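Local coordinates for protein lipase (Pelosinus fermentans, PDB 5AH0) that hydrolyses ester bonds as a zinc-containing lipase of the alpha/beta-hydrolase class, including those of the polyester poly(butylene adipate-co-terephthalate), at residues His74-Ser77 with Gly81-Arg84; Asp203-Asn208 with Thr231-Asn236; Glu60-Ile65 with Ser143-Gly148. All blocks are in the same frame, centred on the assembly; numbering follows the deposited sequence.

Interaction 1 of 3, residues His74-Ser77 with Gly81-Arg84; sequences HAHS and GHSR. With ZN (zinc ion), chain C.
The rings of H76 and H82 meet obliquely, their planes 47° apart, with the H82 nitrogen NE2 at the edge of the H76 ring. Zinc draws the two nitrogens together: H76 NE2 lies 2.1 Å from the ion, and H82 NE2 binds it at the same distance. Histidine suits both places, because an imidazole presents its nitrogen in the ring plane, at the tip of a rigid ring on a short side chain. H76 extends toward the metal with CG anti to its backbone N (chi1 174°). D56 and D233 complete the site, while W55 stacks on H76 and W205 meets H82 edge-to-face. A second flat group, the guanidinium of R84, has one face under H74 CB, which stands 3.8 Å from R84 NH1 near the rim. R84 reaches this far because its chain is extended from CG to NE; its charge is paired with D71.

Between the two pairs sits S77, small enough for its CB to come 3.5 Å from H82 CB, and its OG 3.2 Å from R84 CA. S77 O accepts H82 N at 2.7 Å, the donor standing above the carbonyl plane. Together with the bond from G81 N to T78 O, this makes a Schellman motif: G81, the C-prime residue, has the positive phi that glycine tolerates, and the turn brings H82 back toward H76. The contact thus lies where helix 74-80 ends and the chain turns into strand 85-89, whose antiparallel partner is strand 68-71, the home of D71.

Interaction 2 of 3, residues Asp203-Asn208 with Thr231-Asn236; sequences DQWGLN and TNDLAN. With ZN (zinc ion), chain C.
An indole borders directly on a metal ligand: W205 CZ2 lies 3.6 Å from D233 OD2, the carboxylate oxygen that binds zinc at 2.0 Å. The two planes stand 57° apart and the oxygen approaches the ring obliquely, so the tryptophan fills the second shell beside the aspartate without binding the ion. H76, H82 and D56 supply the other ligands. A carboxylate suits D233 because its charge would offset that of the zinc.

Along the same indole, L234 CD2 comes 3.8 Å from W205 NE1, its methyl giving the ring an apolar neighbour. At the far end of the six-membered ring, T231 OG1 stands 4.0 Å from W205 CH2. T231 OG1 also accepts D233 N at 2.9 Å. With OG1 anti to its own backbone N (chi1 -179°), T231 turns the oxygen toward the backbone of the ligand residue and so closes an ST turn beside it.

W205 ends a 3-10 turn in the loop between helices 173-190 and 215-223. It packs against the loop that leaves helix 227-230 and enters helix 235-238, where L234 is the N-cap residue; I227 of helix 227-230 touches both W205 and L234.

Interaction 3 of 3, residues Glu60-Ile65 with Ser143-Gly148; sequences ELYAYI and SSLFAG
S144 and L145 carry the contact with Y62, and S143 prepares it. S143 OG accepts a weak bond from L145 N at 3.5 Å, while the S143 carbonyl takes F146 N, so the chain enters the short 3-10 segment 144-146 already curled. A serine serves well there, since its short side chain can reach forward to the backbone N two residues on. S144 comes next, at the surface, and gives its OG to the phenol oxygen Y62 OH in a weak bond of 3.4 Å. S144 CB also approaches Y62 OH, at 3.6 Å, so the serine lies beside the end of the tyrosine.

L145 turns inward and makes the main contact. Its CB stands over the centre of the Y62 ring, 4.1 Å from the centroid and 6° off the ring normal, a CH-pi interaction with the face of the aromatic. Beyond it, L145 CD1 lies 3.6 Å from Y62 CD1, and CD2 reaches toward Y62 CB. The leucine and the tyrosine run past each other in opposite directions, so the base of one lies near the end of the other. On helix 54-66, a chi1 of 176° puts CG of Y62 anti to the backbone N and sends the ring across, and a chi2 of 86° turns its face to L145. L145 also touches L126 and L127 of helix 116-129, and so bridges helix 54-66 and helix 116-129. F146 packs on S131 and D71.

Tyrosine suits this border because its ring offers a pi face to the leucine CH and a polar hydroxyl at its end. Dispersion and the CH-pi contact therefore probably supply most of the attraction, while the weak bond between the S144 and Y62 hydroxyls probably adds little strength at the exposed serine.

How the interactions relate
Followed from the N terminus, the first segment met is on helix 54-66, and interaction 3 closes its long loop only when the chain reaches 143-148, in the loop after helix 132-136. Inside that loop nests interaction 1, a short closure of three residues at the end of helix 74-80. Interaction 2 follows in series, joining 203-208 to 231-236 across a mostly helical excursion. Interactions 1 and 2 share the zinc ion and are joined by a probable backbone bond between S83 and Q204; interaction 3 lies farther from the metal, its L145 side chain about 12 Å from it, and meets the other two only through loose packing. Together they tie helix 54-66 and the zinc-binding region around strands 68-71 and 85-89 to the later helical region.

Interaction 1 of 3, residues His74-Ser77 with Gly81-Arg84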
ATOM      1  N   HIS A  74       0.283   9.291 -20.787  1.00 98.24           N
ATOM      2  CA  HIS A  74       0.331   9.022 -22.218  1.00103.83           C
ATOM      3  C   HIS A  74       1.435   8.017 -22.571  1.00104.14           C
ATOM      4  O   HIS A  74       1.181   7.004 -23.233  1.00101.92           O
ATOM      5  CB  HIS A  74       0.531  10.324 -22.997  1.00109.89           C
ATOM      6  CG  HIS A  74       0.453  10.149 -24.480  1.00116.34           C
ATOM      7  ND1 HIS A  74      -0.632   9.567 -25.102  1.00118.06           N
ATOM      8  CD2 HIS A  74       1.321  10.477 -25.466  1.00121.11           C
ATOM      9  CE1 HIS A  74      -0.427   9.544 -26.406  1.00123.20           C
ATOM     10  NE2 HIS A  74       0.750  10.092 -26.654  1.00124.60           N
ATOM     11  N   ALA A  75       2.655   8.298 -22.124  1.00103.71           N
ATOM     12  CA  ALA A  75       3.798   7.424 -22.385  1.00100.37           C
ATOM     13  C   ALA A  75       3.683   6.070 -21.664  1.00100.02           C
ATOM     14  O   ALA A  75       3.752   5.011 -22.298  1.00 96.43           O
ATOM     15  CB  ALA A  75       5.090   8.126 -21.990  1.00100.78           C
ATOM     16  N   HIS A  76       3.513   6.110 -20.341  1.00 94.64           N
ATOM     17  CA  HIS A  76       3.451   4.889 -19.538  1.00 86.56           C
ATOM     18  C   HIS A  76       2.430   3.891 -20.067  1.00 86.62           C
ATOM     19  O   HIS A  76       2.751   2.717 -20.249  1.00 85.87           O
ATOM     20  CB  HIS A  76       3.121   5.208 -18.078  1.00 88.67           C
ATOM     21  CG  HIS A  76       2.913   3.986 -17.235  1.00 84.66           C
ATOM     22  ND1 HIS A  76       3.937   3.370 -16.550  1.00 75.37           N
ATOM     23  CD2 HIS A  76       1.803   3.242 -17.002  1.00 75.80           C
ATOM     24  CE1 HIS A  76       3.465   2.308 -15.918  1.00 79.47           C
ATOM     25  NE2 HIS A  76       2.176   2.209 -16.179  1.00 83.08           N
ATOM     26  N   SER A  77       1.210   4.364 -20.312  1.00 87.75           N
ATOM     27  CA  SER A  77       0.119   3.506 -20.771  1.00 88.07           C
ATOM     28  C   SER A  77       0.503   2.731 -22.013  1.00 98.74           C
ATOM     29  O   SER A  77       0.340   1.512 -22.067  1.00 98.11           O
ATOM     30  CB  SER A  77      -1.133   4.322 -21.080  1.00 90.11           C
ATOM     31  OG  SER A  77      -1.356   5.318 -20.107  1.00 99.12           O
ATOM     32  N   GLY A  81       0.966  -1.039 -22.403  1.00 88.91           N
ATOM     33  CA  GLY A  81      -0.210  -1.608 -23.035  1.00 90.65           C
ATOM     34  C   GLY A  81      -1.475  -1.451 -22.209  1.00103.10           C
ATOM     35  O   GLY A  81      -2.188  -2.425 -21.965  1.00101.85           O
ATOM     36  N   HIS A  82      -1.745  -0.217 -21.782  1.00 97.78           N
ATOM     37  CA  HIS A  82      -2.893   0.114 -20.933  1.00 94.86           C
ATOM     38  C   HIS A  82      -4.143   0.560 -21.666  1.00 96.09           C
ATOM     39  O   HIS A  82      -4.226   0.523 -22.882  1.00105.65           O
ATOM     40  CB  HIS A  82      -2.543   1.262 -19.984  1.00 96.31           C
ATOM     41  CG  HIS A  82      -1.904   0.843 -18.702  1.00 84.49           C
ATOM     42  ND1 HIS A  82      -1.954  -0.447 -18.229  1.00 84.41           N
ATOM     43  CD2 HIS A  82      -1.190   1.553 -17.797  1.00 79.50           C
ATOM     44  CE1 HIS A  82      -1.305  -0.512 -17.077  1.00 81.88           C
ATOM     45  NE2 HIS A  82      -0.829   0.688 -16.797  1.00 80.06           N
ATOM     46  N   SER A  83      -5.123   0.956 -20.865  1.00 97.06           N
ATOM     47  CA  SER A  83      -6.029   2.035 -21.198  1.00 89.08           C
ATOM     48  C   SER A  83      -5.394   3.217 -20.497  1.00 87.60           C
ATOM     49  O   SER A  83      -5.028   3.102 -19.329  1.00 84.07           O
ATOM     50  CB  SER A  83      -7.449   1.795 -20.689  1.00 87.82           C
ATOM     51  OG  SER A  83      -7.932   0.520 -21.058  1.00 88.24           O
ATOM     52  N   ARG A  84      -5.203   4.329 -21.197  1.00 96.76           N
ATOM     53  CA  ARG A  84      -4.563   5.487 -20.579  1.00 95.02           C
ATOM     54  C   ARG A  84      -5.378   6.025 -19.409  1.00 89.41           C
ATOM     55  O   ARG A  84      -4.836   6.384 -18.367  1.00 84.02           O
ATOM     56  CB  ARG A  84      -4.339   6.606 -21.602  1.00 95.33           C
ATOM     57  CG  ARG A  84      -3.662   7.821 -20.991  1.00 96.10           C
ATOM     58  CD  ARG A  84      -3.791   9.070 -21.833  1.00 99.62           C
ATOM     59  NE  ARG A  84      -3.404  10.247 -21.064  1.00101.46           N
ATOM     60  CZ  ARG A  84      -3.061  11.415 -21.593  1.00107.91           C
ATOM     61  NH1 ARG A  84      -3.033  11.571 -22.910  1.00111.88           N
ATOM     62  NH2 ARG A  84      -2.725  12.423 -20.800  1.00110.65           N
TER
HETATM   63 ZN    ZN C1401       0.700   0.946 -15.422  1.00 83.42          ZN

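Interaction 2 of 3, residues Asp203-Asn208 with Thr231-Asn236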
ATOM      1  N   ASP A 203      -9.393  -2.851 -14.867  1.00 83.29           N
ATOM      2  CA  ASP A 203     -10.143  -2.533 -16.079  1.00 91.63           C
ATOM      3  C   ASP A 203      -9.220  -1.965 -17.159  1.00 93.61           C
ATOM      4  O   ASP A 203      -9.531  -2.042 -18.350  1.00 98.84           O
ATOM      5  CB  ASP A 203     -11.278  -1.554 -15.779  1.00 99.59           C
ATOM      6  CG  ASP A 203     -12.119  -1.976 -14.578  1.00106.41           C
ATOM      7  OD1 ASP A 203     -11.974  -3.126 -14.104  1.00109.87           O
ATOM      8  OD2 ASP A 203     -12.944  -1.157 -14.118  1.00108.55           O
ATOM      9  N   GLN A 204      -8.074  -1.424 -16.750  1.00 86.76           N
ATOM     10  CA  GLN A 204      -7.091  -0.931 -17.709  1.00 86.33           C
ATOM     11  C   GLN A 204      -6.365  -2.092 -18.384  1.00 87.80           C
ATOM     12  O   GLN A 204      -5.495  -1.888 -19.238  1.00 90.78           O
ATOM     13  CB  GLN A 204      -6.083   0.002 -17.034  1.00 80.72           C
ATOM     14  CG  GLN A 204      -5.015  -0.689 -16.213  1.00 75.08           C
ATOM     15  CD  GLN A 204      -5.450  -0.950 -14.775  1.00 70.47           C
ATOM     16  OE1 GLN A 204      -6.616  -1.258 -14.504  1.00 71.16           O
ATOM     17  NE2 GLN A 204      -4.508  -0.819 -13.842  1.00 68.30           N
ATOM     18  N   TRP A 205      -6.732  -3.310 -17.994  1.00 84.46           N
ATOM     19  CA  TRP A 205      -6.255  -4.520 -18.654  1.00 81.46           C
ATOM     20  C   TRP A 205      -7.413  -5.322 -19.241  1.00 81.90           C
ATOM     21  O   TRP A 205      -7.223  -6.435 -19.714  1.00 78.68           O
ATOM     22  CB  TRP A 205      -5.483  -5.404 -17.686  1.00 76.25           C
ATOM     23  CG  TRP A 205      -4.324  -4.751 -16.998  1.00 75.28           C
ATOM     24  CD1 TRP A 205      -4.316  -4.194 -15.749  1.00 74.98           C
ATOM     25  CD2 TRP A 205      -2.997  -4.598 -17.514  1.00 76.21           C
ATOM     26  NE1 TRP A 205      -3.062  -3.710 -15.453  1.00 73.46           N
ATOM     27  CE2 TRP A 205      -2.236  -3.940 -16.524  1.00 73.54           C
ATOM     28  CE3 TRP A 205      -2.378  -4.951 -18.718  1.00 80.18           C
ATOM     29  CZ2 TRP A 205      -0.885  -3.632 -16.703  1.00 71.82           C
ATOM     30  CZ3 TRP A 205      -1.035  -4.642 -18.893  1.00 79.03           C
ATOM     31  CH2 TRP A 205      -0.306  -3.988 -17.891  1.00 75.44           C
ATOM     32  N   GLY A 206      -8.621  -4.780 -19.150  1.00 83.54           N
ATOM     33  CA  GLY A 206      -9.801  -5.463 -19.650  1.00 85.97           C
ATOM     34  C   GLY A 206     -10.228  -6.635 -18.789  1.00 82.42           C
ATOM     35  O   GLY A 206     -11.124  -7.398 -19.164  1.00 82.31           O
ATOM     36  N   LEU A 207      -9.588  -6.782 -17.629  1.00 76.91           N
ATOM     37  CA  LEU A 207      -9.903  -7.881 -16.724  1.00 76.11           C
ATOM     38  C   LEU A 207     -10.910  -7.502 -15.643  1.00 79.61           C
ATOM     39  O   LEU A 207     -10.634  -7.623 -14.445  1.00 85.90           O
ATOM     40  CB  LEU A 207      -8.621  -8.422 -16.090  1.00 72.46           C
ATOM     41  CG  LEU A 207      -7.732  -9.153 -17.099  1.00 75.82           C
ATOM     42  CD1 LEU A 207      -6.408  -9.586 -16.490  1.00 74.01           C
ATOM     43  CD2 LEU A 207      -8.476 -10.352 -17.671  1.00 76.86           C
ATOM     44  N   ASN A 208     -12.080  -7.044 -16.072  1.00 79.84           N
ATOM     45  CA  ASN A 208     -13.173  -6.755 -15.159  1.00 79.49           C
ATOM     46  C   ASN A 208     -14.157  -7.917 -15.127  1.00 78.91           C
ATOM     47  O   ASN A 208     -14.310  -8.627 -16.120  1.00 77.91           O
ATOM     48  CB  ASN A 208     -13.872  -5.460 -15.564  1.00 83.20           C
ATOM     49  CG  ASN A 208     -14.313  -5.476 -17.001  1.00 94.38           C
ATOM     50  OD1 ASN A 208     -13.585  -5.024 -17.887  1.00 98.48           O
ATOM     51  ND2 ASN A 208     -15.505  -6.010 -17.252  1.00 99.80           N
ATOM     52  N   THR A 231       4.171  -8.664 -18.359  1.00 88.96           N
ATOM     53  CA  THR A 231       4.462  -7.284 -17.999  1.00 83.93           C
ATOM     54  C   THR A 231       5.229  -7.180 -16.684  1.00 77.50           C
ATOM     55  O   THR A 231       5.299  -8.137 -15.912  1.00 71.10           O
ATOM     56  CB  THR A 231       3.181  -6.453 -17.886  1.00 81.38           C
ATOM     57  OG1 THR A 231       3.525  -5.109 -17.545  1.00 84.73           O
ATOM     58  CG2 THR A 231       2.296  -7.003 -16.806  1.00 74.15           C
ATOM     59  N   ASN A 232       5.821  -6.018 -16.445  1.00 76.84           N
ATOM     60  CA  ASN A 232       6.447  -5.737 -15.160  1.00 77.25           C
ATOM     61  C   ASN A 232       5.680  -4.617 -14.466  1.00 74.23           C
ATOM     62  O   ASN A 232       6.220  -3.915 -13.622  1.00 74.57           O
ATOM     63  CB  ASN A 232       7.921  -5.353 -15.330  1.00 82.01           C
ATOM     64  CG  ASN A 232       8.101  -4.029 -16.062  1.00 86.96           C
ATOM     65  OD1 ASN A 232       7.234  -3.603 -16.826  1.00 88.28           O
ATOM     66  ND2 ASN A 232       9.228  -3.369 -15.822  1.00 87.77           N
ATOM     67  N   ASP A 233       4.415  -4.459 -14.848  1.00 73.18           N
ATOM     68  CA  ASP A 233       3.586  -3.349 -14.387  1.00 70.76           C
ATOM     69  C   ASP A 233       2.471  -3.805 -13.463  1.00 66.23           C
ATOM     70  O   ASP A 233       1.388  -3.222 -13.449  1.00 68.19           O
ATOM     71  CB  ASP A 233       2.988  -2.606 -15.591  1.00 75.38           C
ATOM     72  CG  ASP A 233       2.395  -1.249 -15.218  1.00 74.53           C
ATOM     73  OD1 ASP A 233       3.024  -0.520 -14.416  1.00 73.25           O
ATOM     74  OD2 ASP A 233       1.300  -0.916 -15.731  1.00 72.46           O
ATOM     75  N   LEU A 234       2.739  -4.837 -12.676  1.00 65.47           N
ATOM     76  CA  LEU A 234       1.770  -5.279 -11.686  1.00 59.40           C
ATOM     77  C   LEU A 234       2.435  -5.418 -10.316  1.00 56.76           C
ATOM     78  O   LEU A 234       3.667  -5.323 -10.206  1.00 55.04           O
ATOM     79  CB  LEU A 234       1.129  -6.588 -12.131  1.00 57.53           C
ATOM     80  CG  LEU A 234       0.181  -6.419 -13.319  1.00 60.16           C
ATOM     81  CD1 LEU A 234      -0.131  -7.753 -13.954  1.00 62.65           C
ATOM     82  CD2 LEU A 234      -1.098  -5.742 -12.881  1.00 56.71           C
ATOM     83  N   ALA A 235       1.625  -5.628  -9.277  1.00 54.65           N
ATOM     84  CA  ALA A 235       2.141  -5.713  -7.909  1.00 51.53           C
ATOM     85  C   ALA A 235       3.220  -6.785  -7.767  1.00 51.51           C
ATOM     86  O   ALA A 235       4.208  -6.578  -7.068  1.00 51.06           O
ATOM     87  CB  ALA A 235       1.012  -5.981  -6.924  1.00 43.21           C
ATOM     88  N   ASN A 236       3.049  -7.905  -8.467  1.00 53.55           N
ATOM     89  CA  ASN A 236       3.957  -9.038  -8.323  1.00 55.89           C
ATOM     90  C   ASN A 236       5.399  -8.697  -8.731  1.00 60.82           C
ATOM     91  O   ASN A 236       6.350  -9.273  -8.209  1.00 63.61           O
ATOM     92  CB  ASN A 236       3.431 -10.238  -9.116  1.00 55.88           C
ATOM     93  CG  ASN A 236       3.446  -9.995 -10.611  1.00 64.83           C
ATOM     94  OD1 ASN A 236       3.292  -8.861 -11.063  1.00 69.49           O
ATOM     95  ND2 ASN A 236       3.624 -11.060 -11.388  1.00 64.18           N
TER
HETATM   96 ZN    ZN C1401       0.700   0.946 -15.422  1.00 83.42          ZN

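Interaction 3 of 3, residues Glu60-Ile65 with Ser143-Gly148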
ATOM      1  N   GLU A  60      -3.938   6.489  -9.415  1.00 66.10           N
ATOM      2  CA  GLU A  60      -5.275   6.315  -8.862  1.00 65.28           C
ATOM      3  C   GLU A  60      -5.433   7.113  -7.583  1.00 59.87           C
ATOM      4  O   GLU A  60      -6.491   7.680  -7.329  1.00 60.21           O
ATOM      5  CB  GLU A  60      -5.563   4.837  -8.624  1.00 68.41           C
ATOM      6  CG  GLU A  60      -5.603   4.027  -9.909  1.00 77.28           C
ATOM      7  CD  GLU A  60      -5.511   2.534  -9.666  1.00 79.99           C
ATOM      8  OE1 GLU A  60      -5.591   2.126  -8.493  1.00 75.99           O
ATOM      9  OE2 GLU A  60      -5.356   1.771 -10.649  1.00 85.74           O
ATOM     10  N   LEU A  61      -4.367   7.160  -6.791  1.00 60.35           N
ATOM     11  CA  LEU A  61      -4.376   7.853  -5.501  1.00 58.90           C
ATOM     12  C   LEU A  61      -4.551   9.354  -5.697  1.00 61.69           C
ATOM     13  O   LEU A  61      -5.340   9.985  -4.989  1.00 63.95           O
ATOM     14  CB  LEU A  61      -3.093   7.548  -4.712  1.00 54.37           C
ATOM     15  CG  LEU A  61      -2.948   8.046  -3.266  1.00 51.07           C
ATOM     16  CD1 LEU A  61      -4.167   7.721  -2.453  1.00 47.49           C
ATOM     17  CD2 LEU A  61      -1.743   7.396  -2.618  1.00 50.01           C
ATOM     18  N   TYR A  62      -3.804   9.921  -6.647  1.00 62.90           N
ATOM     19  CA  TYR A  62      -3.894  11.354  -6.947  1.00 64.53           C
ATOM     20  C   TYR A  62      -5.322  11.734  -7.284  1.00 66.26           C
ATOM     21  O   TYR A  62      -5.871  12.676  -6.722  1.00 66.36           O
ATOM     22  CB  TYR A  62      -2.955  11.754  -8.099  1.00 67.83           C
ATOM     23  CG  TYR A  62      -3.088  13.213  -8.513  1.00 70.94           C
ATOM     24  CD1 TYR A  62      -2.363  14.207  -7.868  1.00 71.50           C
ATOM     25  CD2 TYR A  62      -3.935  13.590  -9.547  1.00 73.39           C
ATOM     26  CE1 TYR A  62      -2.488  15.537  -8.234  1.00 73.05           C
ATOM     27  CE2 TYR A  62      -4.066  14.924  -9.924  1.00 77.29           C
ATOM     28  CZ  TYR A  62      -3.340  15.890  -9.263  1.00 75.98           C
ATOM     29  OH  TYR A  62      -3.466  17.208  -9.631  1.00 79.11           O
ATOM     30  N   ALA A  63      -5.914  11.004  -8.219  1.00 69.11           N
ATOM     31  CA  ALA A  63      -7.295  11.247  -8.612  1.00 69.66           C
ATOM     32  C   ALA A  63      -8.248  11.005  -7.448  1.00 68.51           C
ATOM     33  O   ALA A  63      -9.213  11.749  -7.273  1.00 62.63           O
ATOM     34  CB  ALA A  63      -7.679  10.371  -9.791  1.00 65.84           C
ATOM     35  N   TYR A  64      -7.981   9.970  -6.649  1.00 58.31           N
ATOM     36  CA  TYR A  64      -8.930   9.607  -5.602  1.00 61.58           C
ATOM     37  C   TYR A  64      -9.033  10.706  -4.560  1.00 55.58           C
ATOM     38  O   TYR A  64     -10.123  11.033  -4.107  1.00 55.70           O
ATOM     39  CB  TYR A  64      -8.552   8.276  -4.947  1.00 60.77           C
ATOM     40  CG  TYR A  64      -9.734   7.611  -4.285  1.00 59.28           C
ATOM     41  CD1 TYR A  64     -10.116   7.957  -2.994  1.00 58.08           C
ATOM     42  CD2 TYR A  64     -10.495   6.671  -4.967  1.00 59.74           C
ATOM     43  CE1 TYR A  64     -11.210   7.366  -2.393  1.00 59.99           C
ATOM     44  CE2 TYR A  64     -11.593   6.071  -4.376  1.00 61.84           C
ATOM     45  CZ  TYR A  64     -11.945   6.422  -3.086  1.00 64.53           C
ATOM     46  OH  TYR A  64     -13.038   5.836  -2.487  1.00 68.18           O
ATOM     47  N   ILE A  65      -7.890  11.280  -4.206  1.00 55.27           N
ATOM     48  CA  ILE A  65      -7.823  12.393  -3.264  1.00 62.70           C
ATOM     49  C   ILE A  65      -8.282  13.725  -3.870  1.00 67.94           C
ATOM     50  O   ILE A  65      -9.268  14.325  -3.433  1.00 63.55           O
ATOM     51  CB  ILE A  65      -6.391  12.573  -2.734  1.00 59.59           C
ATOM     52  CG1 ILE A  65      -5.932  11.320  -1.984  1.00 58.18           C
ATOM     53  CG2 ILE A  65      -6.326  13.758  -1.808  1.00 54.45           C
ATOM     54  CD1 ILE A  65      -4.519  11.423  -1.425  1.00 59.23           C
ATOM     55  N   SER A 143      -1.949  15.061 -17.733  1.00 99.60           N
ATOM     56  CA  SER A 143      -2.376  15.039 -16.333  1.00 91.11           C
ATOM     57  C   SER A 143      -1.539  15.951 -15.450  1.00 90.29           C
ATOM     58  O   SER A 143      -0.308  15.915 -15.494  1.00 90.71           O
ATOM     59  CB  SER A 143      -2.326  13.634 -15.747  1.00 96.44           C
ATOM     60  OG  SER A 143      -2.685  13.687 -14.373  1.00 82.67           O
ATOM     61  N   SER A 144      -2.226  16.742 -14.630  1.00 89.23           N
ATOM     62  CA  SER A 144      -1.586  17.714 -13.750  1.00 91.23           C
ATOM     63  C   SER A 144      -0.536  17.102 -12.814  1.00 88.65           C
ATOM     64  O   SER A 144       0.408  17.779 -12.402  1.00 88.71           O
ATOM     65  CB  SER A 144      -2.658  18.429 -12.924  1.00 87.63           C
ATOM     66  OG  SER A 144      -2.088  19.272 -11.939  1.00 89.23           O
ATOM     67  N   LEU A 145      -0.692  15.818 -12.501  1.00 85.53           N
ATOM     68  CA  LEU A 145       0.249  15.129 -11.631  1.00 84.38           C
ATOM     69  C   LEU A 145       1.692  15.233 -12.128  1.00 88.04           C
ATOM     70  O   LEU A 145       2.623  15.352 -11.329  1.00 79.33           O
ATOM     71  CB  LEU A 145      -0.140  13.656 -11.481  1.00 83.41           C
ATOM     72  CG  LEU A 145       0.791  12.832 -10.587  1.00 81.55           C
ATOM     73  CD1 LEU A 145       0.894  13.445  -9.185  1.00 69.61           C
ATOM     74  CD2 LEU A 145       0.352  11.373 -10.520  1.00 78.09           C
ATOM     75  N   PHE A 146       1.872  15.198 -13.446  1.00 92.35           N
ATOM     76  CA  PHE A 146       3.213  15.127 -14.028  1.00 95.50           C
ATOM     77  C   PHE A 146       3.897  16.478 -14.234  1.00 96.62           C
ATOM     78  O   PHE A 146       5.022  16.533 -14.734  1.00 99.51           O
ATOM     79  CB  PHE A 146       3.158  14.372 -15.358  1.00 98.85           C
ATOM     80  CG  PHE A 146       2.500  13.026 -15.257  1.00 96.04           C
ATOM     81  CD1 PHE A 146       3.122  11.987 -14.587  1.00 94.86           C
ATOM     82  CD2 PHE A 146       1.261  12.800 -15.825  1.00 97.38           C
ATOM     83  CE1 PHE A 146       2.513  10.740 -14.477  1.00 90.74           C
ATOM     84  CE2 PHE A 146       0.651  11.560 -15.732  1.00 94.59           C
ATOM     85  CZ  PHE A 146       1.277  10.527 -15.055  1.00 90.83           C
ATOM     86  N   ALA A 147       3.237  17.564 -13.850  1.00 97.14           N
ATOM     87  CA  ALA A 147       3.865  18.884 -13.949  1.00102.21           C
ATOM     88  C   ALA A 147       5.092  18.971 -13.043  1.00100.68           C
ATOM     89  O   ALA A 147       6.216  19.182 -13.513  1.00 99.40           O
ATOM     90  CB  ALA A 147       2.867  19.985 -13.599  1.00101.05           C
ATOM     91  N   GLY A 148       4.850  18.793 -11.742  1.00 95.80           N
ATOM     92  CA  GLY A 148       5.871  18.907 -10.715  1.00 91.57           C
ATOM     93  C   GLY A 148       5.640  20.106  -9.804  1.00 91.62           C
ATOM     94  O   GLY A 148       4.624  20.798  -9.899  1.00 93.04           O
TER